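Local coordinates for protein KmHsv2 (Kluyveromyces marxianus, PDB 3VU4) that probably binds phosphoinositides on membranes through its seven-bladed beta-propeller, as does the related autophagy protein Atg18, at residues Lys80-Ile85 with Arg96-Ala101. Residues are numbered along the deposited sequence; the frame is centred on the assembly and turned at random.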
# COMPACT_ATOMS: atom_id res chain seq x y z
N LYS A 80 -5.92 -21.03 9.19
CA LYS A 80 -5.02 -20.10 8.52
C LYS A 80 -4.70 -20.40 7.06
O LYS A 80 -4.35 -19.49 6.31
CB LYS A 80 -3.69 -20.02 9.27
CG LYS A 80 -3.78 -19.95 10.79
CD LYS A 80 -4.00 -18.54 11.31
CE LYS A 80 -5.44 -18.10 11.15
NZ LYS A 80 -5.73 -16.92 12.01
N GLU A 81 -4.79 -21.66 6.66
CA GLU A 81 -4.46 -22.00 5.28
C GLU A 81 -5.61 -21.97 4.29
O GLU A 81 -5.47 -22.41 3.15
CB GLU A 81 -3.74 -23.36 5.21
CG GLU A 81 -3.98 -24.26 6.40
CD GLU A 81 -3.36 -23.73 7.68
OE1 GLU A 81 -2.11 -23.63 7.75
OE2 GLU A 81 -4.12 -23.40 8.62
N VAL A 82 -6.75 -21.44 4.71
CA VAL A 82 -7.92 -21.38 3.84
C VAL A 82 -8.36 -19.95 3.54
O VAL A 82 -8.51 -19.14 4.45
CB VAL A 82 -9.10 -22.15 4.45
CG1 VAL A 82 -10.33 -22.01 3.57
CG2 VAL A 82 -8.73 -23.60 4.60
N VAL A 83 -8.57 -19.65 2.26
CA VAL A 83 -9.01 -18.33 1.84
C VAL A 83 -10.43 -18.42 1.30
O VAL A 83 -10.68 -19.07 0.29
CB VAL A 83 -8.09 -17.76 0.75
CG1 VAL A 83 -8.66 -16.46 0.21
CG2 VAL A 83 -6.69 -17.53 1.31
N HIS A 84 -11.36 -17.75 1.98
CA HIS A 84 -12.75 -17.78 1.57
C HIS A 84 -13.13 -16.63 0.66
O HIS A 84 -12.92 -15.47 1.01
CB HIS A 84 -13.67 -17.70 2.79
CG HIS A 84 -13.50 -18.83 3.76
ND1 HIS A 84 -14.49 -19.76 4.00
CD2 HIS A 84 -12.48 -19.15 4.60
CE1 HIS A 84 -14.10 -20.60 4.94
NE2 HIS A 84 -12.88 -20.25 5.32
N ILE A 85 -13.67 -16.94 -0.51
CA ILE A 85 -14.15 -15.89 -1.40
C ILE A 85 -15.61 -15.83 -0.98
O ILE A 85 -16.33 -16.81 -1.12
CB ILE A 85 -14.04 -16.29 -2.87
CG1 ILE A 85 -12.61 -16.73 -3.18
CG2 ILE A 85 -14.43 -15.11 -3.76
CD1 ILE A 85 -11.57 -15.66 -2.95
N ARG A 96 -13.73 -21.67 -1.86
CA ARG A 96 -12.76 -21.94 -0.80
C ARG A 96 -11.49 -22.29 -1.56
O ARG A 96 -11.55 -22.94 -2.60
CB ARG A 96 -13.18 -23.15 0.03
CG ARG A 96 -13.53 -22.88 1.49
CD ARG A 96 -13.55 -24.21 2.25
NE ARG A 96 -14.30 -25.24 1.52
CZ ARG A 96 -14.19 -26.55 1.71
NH1 ARG A 96 -13.36 -27.02 2.63
NH2 ARG A 96 -14.91 -27.39 0.99
N ILE A 97 -10.35 -21.85 -1.05
CA ILE A 97 -9.07 -22.16 -1.67
C ILE A 97 -8.12 -22.47 -0.54
O ILE A 97 -8.04 -21.72 0.43
CB ILE A 97 -8.54 -20.96 -2.49
CG1 ILE A 97 -9.52 -20.63 -3.62
CG2 ILE A 97 -7.18 -21.28 -3.07
CD1 ILE A 97 -9.19 -19.34 -4.36
N LYS A 98 -7.41 -23.59 -0.64
CA LYS A 98 -6.50 -23.98 0.43
C LYS A 98 -5.05 -24.07 -0.02
O LYS A 98 -4.76 -24.49 -1.14
CB LYS A 98 -6.91 -25.33 1.00
CG LYS A 98 -6.11 -25.72 2.24
CD LYS A 98 -6.15 -27.22 2.48
CE LYS A 98 -5.56 -27.56 3.84
NZ LYS A 98 -6.42 -27.08 4.96
N VAL A 99 -4.15 -23.68 0.87
CA VAL A 99 -2.73 -23.72 0.57
C VAL A 99 -2.02 -24.55 1.64
O VAL A 99 -2.60 -24.83 2.69
CB VAL A 99 -2.15 -22.30 0.48
CG1 VAL A 99 -2.72 -21.60 -0.73
CG2 VAL A 99 -2.47 -21.52 1.74
N ASP A 100 -0.78 -24.94 1.37
CA ASP A 100 -0.02 -25.77 2.30
C ASP A 100 0.49 -25.14 3.58
O ASP A 100 0.80 -25.85 4.54
CB ASP A 100 1.15 -26.42 1.56
CG ASP A 100 0.70 -27.21 0.35
OD1 ASP A 100 -0.24 -28.03 0.49
OD2 ASP A 100 1.28 -27.00 -0.74
N ALA A 101 0.58 -23.82 3.62
CA ALA A 101 1.05 -23.13 4.82
C ALA A 101 0.10 -21.98 5.11
O ALA A 101 -0.76 -21.67 4.29
CB ALA A 101 2.47 -22.61 4.59
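The carbonyl oxygen of I97 accepts the amide of V83 in a nearly straight bond, V83 N to I97 O being 2.8 Å, and the CA-H of V82 leans on the same oxygen. This is the antiparallel pairing of strands 82-87 and 92-98, the hairpin that forms the outer half of one four-stranded propeller blade. V83 and I97 are a hydrogen-bonded pair, although the return bond from I97 N to V83 O is longer, 3.1 Å, and more bent. Just beyond the last residue of strand 92-98 and just before the first of strand 82-87, V99 N bonds E81 O at 2.9 Å.

Branched V83 and I97 suit an extended backbone and a buried face: V83 packs on V103 and L106, I97 on I113, all from the next blade. On the other face, exposed R96 and K98 lay their methylenes against buried V82, R96 CG meeting V82 CG1 at 3.9 Å. CG of K98, anti to the backbone N (chi1 -173°), runs past V82 CG2 at 4.1 Å. E81 lies beside K98, and CB of E81 is 3.5 Å from A101 O; a glycine here would probably strip away the CB and CG that lie against A101 O and the end of K98, leaving the lysine chain freer to move. H84, hydrogen-bonded through ND1 to D93, takes R96 CG over one ring face, 4.0 Å above the plane and offset toward the rim.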